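Local coordinates for protein succinate-semialdehyde dehydrogenase (Streptococcus pyogenes MGAS1882, PDB 4OGD) that catalyses the oxidation of succinic semialdehyde to succinate, using NADP+ as the cofactor, at residues A56-L59 and R60-D64; G75-F78 and T79-Q82; K274-D277 and R278-L282; E374-A377 and I378-N382. All coordinates share one frame; numbering follows the deposited sequence.

Interaction 1 (A56-L59 and R60-D64)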
loop_
_atom_site.group_PDB
_atom_site.type_symbol
_atom_site.label_atom_id
_atom_site.label_comp_id
_atom_site.label_asym_id
_atom_site.label_seq_id
_atom_site.Cartn_x
_atom_site.Cartn_y
_atom_site.Cartn_z
ATOM N N ALA A 56 -0.842 25.934 11.650
ATOM C CA ALA A 56 -1.426 26.774 10.609
ATOM C C ALA A 56 -1.374 28.249 11.005
ATOM O O ALA A 56 -1.064 29.117 10.182
ATOM C CB ALA A 56 -2.864 26.345 10.323
ATOM N N ASN A 57 -1.675 28.525 12.271
ATOM C CA ASN A 57 -1.660 29.891 12.798
ATOM C C ASN A 57 -0.285 30.550 12.698
ATOM O O ASN A 57 -0.164 31.713 12.292
ATOM C CB ASN A 57 -2.126 29.862 14.258
ATOM C CG ASN A 57 -2.506 31.233 14.791
ATOM O OD1 ASN A 57 -2.049 31.635 15.860
ATOM N ND2 ASN A 57 -3.361 31.942 14.067
ATOM N N ILE A 58 0.751 29.810 13.076
ATOM C CA ILE A 58 2.114 30.326 13.003
ATOM C C ILE A 58 2.564 30.497 11.553
ATOM O O ILE A 58 3.275 31.450 11.224
ATOM C CB ILE A 58 3.098 29.438 13.776
ATOM C CG1 ILE A 58 2.744 29.444 15.262
ATOM C CG2 ILE A 58 4.537 29.914 13.562
ATOM C CD1 ILE A 58 3.442 28.346 16.055
ATOM N N LEU A 59 2.145 29.581 10.682
ATOM C CA LEU A 59 2.416 29.734 9.257
ATOM C C LEU A 59 1.784 31.012 8.695
ATOM O O LEU A 59 2.415 31.722 7.903
ATOM C CB LEU A 59 1.951 28.506 8.476
ATOM C CG LEU A 59 2.883 27.299 8.563
ATOM C CD1 LEU A 59 2.212 26.091 7.914
ATOM C CD2 LEU A 59 4.226 27.588 7.890
ATOM N N ARG A 60 0.561 31.318 9.126
ATOM C CA ARG A 60 -0.082 32.573 8.742
ATOM C C ARG A 60 0.711 33.776 9.240
ATOM O O ARG A 60 0.995 34.709 8.485
ATOM C CB ARG A 60 -1.508 32.664 9.305
ATOM C CG ARG A 60 -2.550 31.828 8.592
ATOM C CD ARG A 60 -3.942 32.144 9.153
ATOM N NE ARG A 60 -4.987 31.446 8.408
ATOM C CZ ARG A 60 -5.504 30.272 8.753
ATOM N NH1 ARG A 60 -5.104 29.659 9.855
ATOM N NH2 ARG A 60 -6.438 29.714 7.994
ATOM N N ARG A 61 1.045 33.750 10.525
ATOM C CA ARG A 61 1.758 34.850 11.172
ATOM C C ARG A 61 3.124 35.113 10.532
ATOM O O ARG A 61 3.526 36.267 10.309
ATOM C CB ARG A 61 1.946 34.530 12.662
ATOM C CG ARG A 61 2.484 35.701 13.488
ATOM C CD ARG A 61 2.905 35.219 14.860
ATOM N NE ARG A 61 4.147 34.454 14.773
ATOM C CZ ARG A 61 4.557 33.577 15.682
ATOM N NH1 ARG A 61 3.806 33.328 16.751
ATOM N NH2 ARG A 61 5.709 32.933 15.510
ATOM N N ASP A 62 3.835 34.033 10.237
ATOM C CA ASP A 62 5.209 34.133 9.767
ATOM C C ASP A 62 5.352 33.707 8.310
ATOM O O ASP A 62 6.405 33.200 7.916
ATOM C CB ASP A 62 6.130 33.264 10.636
ATOM C CG ASP A 62 6.267 33.785 12.051
ATOM O OD1 ASP A 62 5.895 34.948 12.296
ATOM O OD2 ASP A 62 6.763 33.035 12.918
ATOM N N ARG A 63 4.309 33.924 7.517
ATOM C CA ARG A 63 4.288 33.399 6.152
ATOM C C ARG A 63 5.493 33.809 5.329
ATOM O O ARG A 63 6.118 32.981 4.668
ATOM C CB ARG A 63 3.025 33.803 5.406
ATOM C CG ARG A 63 3.063 33.284 3.980
ATOM C CD ARG A 63 1.857 33.653 3.197
ATOM N NE ARG A 63 1.790 35.092 3.008
ATOM C CZ ARG A 63 0.811 35.703 2.356
ATOM N NH1 ARG A 63 -0.170 34.993 1.825
ATOM N NH2 ARG A 63 0.819 37.023 2.234
ATOM N N ASP A 64 5.828 35.093 5.372
ATOM C CA ASP A 64 6.933 35.563 4.558
ATOM C C ASP A 64 8.278 34.986 5.009
ATOM O O ASP A 64 9.166 34.762 4.179
ATOM C CB ASP A 64 6.942 37.094 4.482
ATOM C CG ASP A 64 5.748 37.649 3.715
ATOM O OD1 ASP A 64 4.980 36.867 3.099
ATOM O OD2 ASP A 64 5.582 38.888 3.720
HETATM O O HOH W 1 -4.904 31.094 12.287
#
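Arg-61 and Ile-58 run side by side at the last turn of helix 45-61, and the arginine can be traced outward atom by atom. Its CB rests 3.5 Å from the backbone O of Asn-57, the same oxygen that accepts the helical hydrogen bond from Arg-61 N. With CG anti to the backbone N (chi1 -171°), the chain leaves on the side of its own carbonyl, and the bend at CD (chi3 73°) swings the guanidinium back over Ile-58. There the methyl CG2 of Ile-58 lies over one face of the group, 3.8 Å from NH2. The edge of the same group is given to Asp-62. NE meets OD1 of Asp-62 at 3.1 Å in an almost straight bond (178°), within the guanidinium plane but from above the carboxylate plane, while NH2 reaches OD2 of Asp-62 at 2.8 Å. This side-on, two-nitrogen salt bridge joins neighbours in sequence, and Glu-173 of helix 161-173 adds a second salt bridge to NH2.

Asp-62 is where the helix stops: its N still bonds Ile-58 O at 2.8 Å, yet its own backbone has left helical angles, and helix 63-74 begins directly after it. Its side chain makes no capping bond. Arg-60, pointing elsewhere, salt-bridges Asp-93 of helix 78-103 and passes Ala-56 O with CG at 3.5 Å.

Chemically, one face of the Arg-61 guanidinium packs on a hydrocarbon while its N-H edge is held by Asp-62 and NH2 also pairs with Glu-173, which probably restricts its rotation; two carboxylates round one guanidinium would favour its charged form.

Interaction 2 (G75-F78 and T79-Q82)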
loop_
_atom_site.group_PDB
_atom_site.type_symbol
_atom_site.label_atom_id
_atom_site.label_comp_id
_atom_site.label_asym_id
_atom_site.label_seq_id
_atom_site.Cartn_x
_atom_site.Cartn_y
_atom_site.Cartn_z
ATOM N N GLY A 75 15.307 28.104 -4.645
ATOM C CA GLY A 75 15.231 29.064 -5.735
ATOM C C GLY A 75 13.879 29.527 -6.235
ATOM O O GLY A 75 13.830 30.413 -7.090
ATOM N N LYS A 76 12.786 28.940 -5.750
ATOM C CA LYS A 76 11.487 29.256 -6.337
ATOM C C LYS A 76 11.084 30.691 -6.077
ATOM O O LYS A 76 11.526 31.299 -5.100
ATOM C CB LYS A 76 10.380 28.302 -5.874
ATOM C CG LYS A 76 9.960 28.426 -4.418
ATOM C CD LYS A 76 8.696 27.595 -4.163
ATOM C CE LYS A 76 8.907 26.103 -4.451
ATOM N NZ LYS A 76 7.613 25.336 -4.482
ATOM N N LEU A 77 10.249 31.225 -6.962
ATOM C CA LEU A 77 9.717 32.574 -6.802
ATOM C C LEU A 77 9.143 32.742 -5.397
ATOM O O LEU A 77 8.464 31.852 -4.882
ATOM C CB LEU A 77 8.624 32.831 -7.834
ATOM C CG LEU A 77 9.015 32.744 -9.306
ATOM C CD1 LEU A 77 7.815 33.094 -10.173
ATOM C CD2 LEU A 77 10.208 33.635 -9.616
ATOM N N PHE A 78 9.460 33.860 -4.757
ATOM C CA PHE A 78 8.934 34.157 -3.430
ATOM C C PHE A 78 7.405 34.115 -3.407
ATOM O O PHE A 78 6.808 33.651 -2.437
ATOM C CB PHE A 78 9.439 35.534 -2.985
ATOM C CG PHE A 78 8.922 35.988 -1.643
ATOM C CD1 PHE A 78 9.413 35.435 -0.464
ATOM C CD2 PHE A 78 7.976 37.002 -1.562
ATOM C CE1 PHE A 78 8.957 35.874 0.778
ATOM C CE2 PHE A 78 7.513 37.447 -0.319
ATOM C CZ PHE A 78 8.004 36.881 0.847
ATOM N N THR A 79 6.775 34.597 -4.473
ATOM C CA THR A 79 5.314 34.580 -4.561
ATOM C C THR A 79 4.777 33.152 -4.590
ATOM O O THR A 79 3.741 32.864 -3.980
ATOM C CB THR A 79 4.779 35.365 -5.779
ATOM O OG1 THR A 79 5.427 34.905 -6.973
ATOM C CG2 THR A 79 5.035 36.859 -5.602
ATOM N N GLU A 80 5.473 32.264 -5.300
ATOM C CA GLU A 80 5.081 30.854 -5.329
ATOM C C GLU A 80 5.248 30.232 -3.954
ATOM O O GLU A 80 4.421 29.418 -3.524
ATOM C CB GLU A 80 5.916 30.067 -6.345
ATOM C CG GLU A 80 5.510 30.267 -7.797
ATOM C CD GLU A 80 6.325 29.413 -8.754
ATOM O OE1 GLU A 80 7.091 28.550 -8.275
ATOM O OE2 GLU A 80 6.199 29.609 -9.983
ATOM N N ALA A 81 6.323 30.602 -3.269
ATOM C CA ALA A 81 6.568 30.093 -1.924
ATOM C C ALA A 81 5.502 30.577 -0.942
ATOM O O ALA A 81 5.120 29.845 -0.030
ATOM C CB ALA A 81 7.959 30.478 -1.447
ATOM N N GLN A 82 5.041 31.817 -1.104
ATOM C CA GLN A 82 3.947 32.320 -0.281
ATOM C C GLN A 82 2.697 31.477 -0.503
ATOM O O GLN A 82 2.005 31.114 0.447
ATOM C CB GLN A 82 3.639 33.775 -0.618
ATOM C CG GLN A 82 4.668 34.765 -0.123
ATOM C CD GLN A 82 4.344 36.161 -0.585
ATOM O OE1 GLN A 82 4.085 36.382 -1.767
ATOM N NE2 GLN A 82 4.325 37.111 0.345
HETATM O O HOH W 2 6.247 26.561 -6.551
HETATM O O HOH W 3 9.581 29.364 -9.154
#
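Phe-78 and Gln-82, one turn apart at the start of helix 78-103, pass each other at a slant, the ring and amide planes 35° apart. CG of Gln-82 sits over one face of the ring, displaced toward its rim, in a CH-pi contact 4.2 Å from the centroid of the Phe-78 ring. Farther out, NE2 of Gln-82 comes to 3.3 Å from CE2 of Phe-78. A chi1 of 178° turns the ring toward the next turn. Backbone bonds from Ala-81 N to Leu-77 O (3.0 Å) and from Gln-82 N to Phe-78 O set the spacing.

On another side of this turn, Leu-77 and Glu-80 slant across one another, CB of Leu-77 being 4.0 Å from CG of Glu-80. The carboxylate is tied back by water: OE1 of Glu-80 accepts from one water held by Lys-76 NZ and from a second, 2.8 Å from that OE1, held by Leu-77 N. CD of Lys-76 passes 3.9 Å from Ala-81 N, and the bend beyond it (chi3 60°) turns the ammonium toward its partners; it salt-bridges Glu-84.

Leu-77 is the N-cap residue, closing the short link between helix 63-74 and helix 78-103. Helix 63-74 covers this turn through Ala-67, which touches Phe-78, Ala-81 and Gln-82, while Gln-82 NE2 probably bonds Asp-64. Glu-80 OE2 instead receives Asn-258 N, from the loop between helix 244-256 and strand 268-272.

Interaction 3 (K274-D277 and R278-L282)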
loop_
_atom_site.group_PDB
_atom_site.type_symbol
_atom_site.label_atom_id
_atom_site.label_comp_id
_atom_site.label_asym_id
_atom_site.label_seq_id
_atom_site.Cartn_x
_atom_site.Cartn_y
_atom_site.Cartn_z
ATOM N N LYS A 274 -4.609 19.757 -37.267
ATOM C CA LYS A 274 -5.283 20.992 -37.662
ATOM C C LYS A 274 -4.827 22.186 -36.827
ATOM O O LYS A 274 -4.727 23.321 -37.328
ATOM C CB LYS A 274 -6.793 20.787 -37.483
ATOM C CG LYS A 274 -7.663 21.986 -37.794
ATOM C CD LYS A 274 -9.135 21.632 -37.624
ATOM C CE LYS A 274 -10.035 22.744 -38.151
ATOM N NZ LYS A 274 -11.316 22.179 -38.653
ATOM N N ASP A 275 -4.538 21.923 -35.556
ATOM C CA ASP A 275 -4.245 22.976 -34.586
ATOM C C ASP A 275 -2.755 23.137 -34.312
ATOM O O ASP A 275 -2.349 23.990 -33.512
ATOM C CB ASP A 275 -4.941 22.662 -33.257
ATOM C CG ASP A 275 -6.451 22.627 -33.375
ATOM O OD1 ASP A 275 -7.031 23.457 -34.111
ATOM O OD2 ASP A 275 -7.065 21.757 -32.724
ATOM N N TYR A 276 -1.936 22.321 -34.964
ATOM C CA TYR A 276 -0.524 22.232 -34.596
ATOM C C TYR A 276 0.269 23.528 -34.794
ATOM O O TYR A 276 0.949 23.991 -33.874
ATOM C CB TYR A 276 0.138 21.066 -35.336
ATOM C CG TYR A 276 1.624 20.963 -35.127
ATOM C CD1 TYR A 276 2.147 20.386 -33.971
ATOM C CD2 TYR A 276 2.513 21.435 -36.086
ATOM C CE1 TYR A 276 3.506 20.283 -33.785
ATOM C CE2 TYR A 276 3.869 21.337 -35.907
ATOM C CZ TYR A 276 4.362 20.761 -34.756
ATOM O OH TYR A 276 5.724 20.665 -34.582
ATOM N N ASP A 277 0.198 24.117 -35.986
ATOM C CA ASP A 277 0.920 25.360 -36.228
ATOM C C ASP A 277 0.438 26.475 -35.301
ATOM O O ASP A 277 1.237 27.249 -34.768
ATOM C CB ASP A 277 0.791 25.792 -37.692
ATOM C CG ASP A 277 1.661 24.978 -38.621
ATOM O OD1 ASP A 277 2.553 24.253 -38.140
ATOM O OD2 ASP A 277 1.460 25.081 -39.848
ATOM N N ARG A 278 -0.873 26.537 -35.102
ATOM C CA ARG A 278 -1.481 27.524 -34.220
ATOM C C ARG A 278 -0.983 27.370 -32.786
ATOM O O ARG A 278 -0.662 28.356 -32.121
ATOM C CB ARG A 278 -3.005 27.405 -34.275
ATOM C CG ARG A 278 -3.744 28.430 -33.446
ATOM C CD ARG A 278 -5.221 28.132 -33.440
ATOM N NE ARG A 278 -5.974 29.144 -32.719
ATOM C CZ ARG A 278 -7.289 29.110 -32.554
ATOM N NH1 ARG A 278 -7.994 28.107 -33.059
ATOM N NH2 ARG A 278 -7.893 30.074 -31.883
ATOM N N PHE A 279 -0.887 26.131 -32.309
ATOM C CA PHE A 279 -0.384 25.923 -30.958
ATOM C C PHE A 279 1.116 26.206 -30.818
ATOM O O PHE A 279 1.557 26.721 -29.786
ATOM C CB PHE A 279 -0.714 24.521 -30.441
ATOM C CG PHE A 279 -0.394 24.347 -28.991
ATOM C CD1 PHE A 279 -1.216 24.907 -28.025
ATOM C CD2 PHE A 279 0.750 23.667 -28.592
ATOM C CE1 PHE A 279 -0.914 24.776 -26.684
ATOM C CE2 PHE A 279 1.056 23.534 -27.248
ATOM C CZ PHE A 279 0.218 24.089 -26.296
ATOM N N LYS A 280 1.905 25.866 -31.836
ATOM C CA LYS A 280 3.331 26.182 -31.812
ATOM C C LYS A 280 3.497 27.674 -31.613
ATOM O O LYS A 280 4.282 28.123 -30.776
ATOM C CB LYS A 280 4.030 25.781 -33.114
ATOM C CG LYS A 280 4.339 24.298 -33.253
ATOM C CD LYS A 280 5.499 24.069 -34.223
ATOM C CE LYS A 280 5.290 24.825 -35.531
ATOM N NZ LYS A 280 6.289 24.437 -36.568
ATOM N N GLU A 281 2.730 28.446 -32.374
ATOM C CA GLU A 281 2.802 29.900 -32.265
ATOM C C GLU A 281 2.309 30.432 -30.923
ATOM O O GLU A 281 2.895 31.363 -30.359
ATOM C CB GLU A 281 2.034 30.548 -33.413
ATOM C CG GLU A 281 2.856 30.608 -34.677
ATOM C CD GLU A 281 4.258 31.122 -34.403
ATOM O OE1 GLU A 281 5.230 30.400 -34.721
ATOM O OE2 GLU A 281 4.386 32.241 -33.854
ATOM N N LEU A 282 1.233 29.842 -30.412
ATOM C CA LEU A 282 0.678 30.270 -29.137
ATOM C C LEU A 282 1.633 29.980 -27.982
ATOM O O LEU A 282 1.878 30.849 -27.141
ATOM C CB LEU A 282 -0.675 29.606 -28.883
ATOM C CG LEU A 282 -1.352 30.000 -27.571
ATOM C CD1 LEU A 282 -1.615 31.495 -27.557
ATOM C CD2 LEU A 282 -2.648 29.240 -27.394
HETATM O O HOH W 4 -2.756 25.485 -36.988
HETATM O O HOH W 5 -7.093 25.918 -34.978
HETATM O O HOH W 6 7.169 21.878 -36.620
#
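Backbone bonds from Phe-279 N to Asp-275 O (2.9 Å, 155° at the hydrogen) and from Lys-280 N to Tyr-276 O, followed by Glu-281 N to Asp-277 O, define the first turns of helix 276-288. Strand 268-272 leads into this helix as a beta-alpha unit of the alpha/beta aldehyde dehydrogenase fold, and the helix lies against the sheet through Phe-279, which touches Val-271 and Ile-368. A water bridges Lys-274 O and Arg-278 N, 2.9 Å from that N.

Among the side chains, Tyr-276 and Lys-280 form the main pair. With chi1 at 175° the tyrosine ring leans along the helix, and the aliphatic part of the lysine crosses one of its faces. CG of Lys-280 lies 4.0 Å from the centroid of the Tyr-276 ring, 19° off its normal: a CH-pi contact displaced toward the rim. The next atom, CD of Lys-280, approaches OH of Tyr-276 to 3.4 Å. Asp-277 runs beside the lysine, its OD1 4.1 Å from NZ of Lys-280, beyond salt-bridge distance though probably still attractive.

Arg-278, fully extended, carries its guanidinium to a cation-pi contact with Trp-244 of helix 244-256; a water in the guanidinium plane links its NH1 to Asp-275 OD1. At the outer end of the Tyr-276 ring another water, lying in the ring plane, is 2.8 Å from Tyr-276 OH and accepts from Lys-280 NZ at 2.7 Å.

Interaction 4 (E374-A377 and I378-N382)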
loop_
_atom_site.group_PDB
_atom_site.type_symbol
_atom_site.label_atom_id
_atom_site.label_comp_id
_atom_site.label_asym_id
_atom_site.label_seq_id
_atom_site.Cartn_x
_atom_site.Cartn_y
_atom_site.Cartn_z
ATOM N N GLU A 374 -8.495 12.166 -32.089
ATOM C CA GLU A 374 -8.698 12.080 -30.653
ATOM C C GLU A 374 -8.306 10.700 -30.150
ATOM O O GLU A 374 -7.745 10.555 -29.053
ATOM C CB GLU A 374 -10.155 12.354 -30.321
ATOM C CG GLU A 374 -10.459 12.301 -28.831
ATOM C CD GLU A 374 -11.850 12.785 -28.533
ATOM O OE1 GLU A 374 -12.112 13.987 -28.741
ATOM O OE2 GLU A 374 -12.690 11.955 -28.132
ATOM N N GLU A 375 -8.596 9.677 -30.948
ATOM C CA GLU A 375 -8.186 8.325 -30.583
ATOM C C GLU A 375 -6.678 8.249 -30.401
ATOM O O GLU A 375 -6.185 7.678 -29.421
ATOM C CB GLU A 375 -8.644 7.310 -31.632
ATOM C CG GLU A 375 -10.159 7.155 -31.744
ATOM C CD GLU A 375 -10.798 8.119 -32.732
ATOM O OE1 GLU A 375 -10.117 9.044 -33.214
ATOM O OE2 GLU A 375 -11.995 7.945 -33.033
ATOM N N GLU A 376 -5.938 8.849 -31.329
ATOM C CA GLU A 376 -4.484 8.841 -31.222
ATOM C C GLU A 376 -4.003 9.694 -30.044
ATOM O O GLU A 376 -3.018 9.351 -29.397
ATOM C CB GLU A 376 -3.838 9.295 -32.527
ATOM C CG GLU A 376 -2.323 9.181 -32.527
ATOM C CD GLU A 376 -1.743 9.295 -33.912
ATOM O OE1 GLU A 376 -1.871 10.378 -34.522
ATOM O OE2 GLU A 376 -1.183 8.285 -34.404
ATOM N N ALA A 377 -4.695 10.795 -29.765
ATOM C CA ALA A 377 -4.351 11.639 -28.616
ATOM C C ALA A 377 -4.347 10.808 -27.341
ATOM O O ALA A 377 -3.438 10.930 -26.520
ATOM C CB ALA A 377 -5.334 12.794 -28.482
ATOM N N ILE A 378 -5.371 9.972 -27.193
ATOM C CA ILE A 378 -5.500 9.099 -26.025
ATOM C C ILE A 378 -4.413 8.025 -26.008
ATOM O O ILE A 378 -3.774 7.795 -24.983
ATOM C CB ILE A 378 -6.899 8.454 -25.978
ATOM C CG1 ILE A 378 -7.958 9.537 -25.729
ATOM C CG2 ILE A 378 -6.967 7.358 -24.901
ATOM C CD1 ILE A 378 -9.355 9.129 -26.121
ATOM N N GLU A 379 -4.196 7.388 -27.155
ATOM C CA GLU A 379 -3.124 6.401 -27.316
ATOM C C GLU A 379 -1.755 6.964 -26.919
ATOM O O GLU A 379 -1.009 6.335 -26.155
ATOM C CB GLU A 379 -3.082 5.917 -28.769
ATOM C CG GLU A 379 -2.051 4.823 -29.045
ATOM C CD GLU A 379 -2.507 3.462 -28.562
ATOM O OE1 GLU A 379 -3.735 3.256 -28.441
ATOM O OE2 GLU A 379 -1.641 2.596 -28.305
ATOM N N VAL A 380 -1.427 8.149 -27.431
ATOM C CA VAL A 380 -0.159 8.791 -27.093
ATOM C C VAL A 380 -0.118 9.172 -25.608
ATOM O O VAL A 380 0.870 8.921 -24.926
ATOM C CB VAL A 380 0.125 10.017 -27.992
ATOM C CG1 VAL A 380 1.365 10.751 -27.523
ATOM C CG2 VAL A 380 0.309 9.566 -29.430
ATOM N N ALA A 381 -1.209 9.735 -25.103
ATOM C CA ALA A 381 -1.286 10.071 -23.684
ATOM C C ALA A 381 -0.970 8.866 -22.796
ATOM O O ALA A 381 -0.263 8.995 -21.786
ATOM C CB ALA A 381 -2.667 10.647 -23.346
ATOM N N ASN A 382 -1.467 7.693 -23.193
ATOM C CA ASN A 382 -1.318 6.488 -22.378
ATOM C C ASN A 382 -0.051 5.706 -22.675
ATOM O O ASN A 382 0.293 4.785 -21.928
ATOM C CB ASN A 382 -2.541 5.579 -22.524
ATOM C CG ASN A 382 -3.775 6.177 -21.897
ATOM O OD1 ASN A 382 -3.671 7.065 -21.055
ATOM N ND2 ASN A 382 -4.954 5.687 -22.288
#
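The carboxylate of Glu-376 stands beyond the contact with Val-380 rather than in it. The touching atom is CG of Glu-376, which meets the methyl CG2 of Val-380 at 4.1 Å as the two chains pass at an angle; OE1 is held by Ser-372 N. Glu-374 behaves likewise: its CG lies 4.3 Å from CD1 of Ile-378, while OE1 of its carboxylate bonds His-399. In both acids the methylene CG makes the contact across the turn, while OE1 serves a partner outside the segments.

Between these side chains runs the regular i to i+4 ladder of helix 374-382, the helix of a beta-alpha-beta crossover from strand 365-371 to strand 391-393 of the same sheet, on which it packs. The straightest of the four bonds between the segments is Val-380 N to Glu-376 O, 2.8 Å and 171° at the hydrogen. Val-380 CG2 lies 3.3 Å from that same Glu-376 O, because the methyl is anti to the carbonyl carbon and beside the backbone N. Ala-377 and Ala-381, joined by a rung of 2.9 Å from Ala-381 N to Ala-377 O, face Ile-237 of strand 235-238. Ile-378 instead touches Val-403 of helix 397-406, its CG1 3.5 Å from Glu-374 O.

Interactions 1 and 2 form a continuous patch: their centres are 15 Å apart, and Asp-64 OD1 of the first lies 2.8 Å from Gln-82 NE2 of the second, a probable hydrogen bond. Interactions 3 and 4 share a different support, strand 365-371. Tyr-276 meets Ile-368 and Lys-370 whereas Val-380 meets Tyr-369 and Val-371, an alternation consistent with opposite faces of the sheet; accordingly they do not touch, their nearest atoms being about 10 Å apart. Between the pairs the gaps are larger, from about 18 Å (nearest atoms, 2 and 3) to about 34 Å (nearest atoms, 1 and 4). All four are local helix contacts.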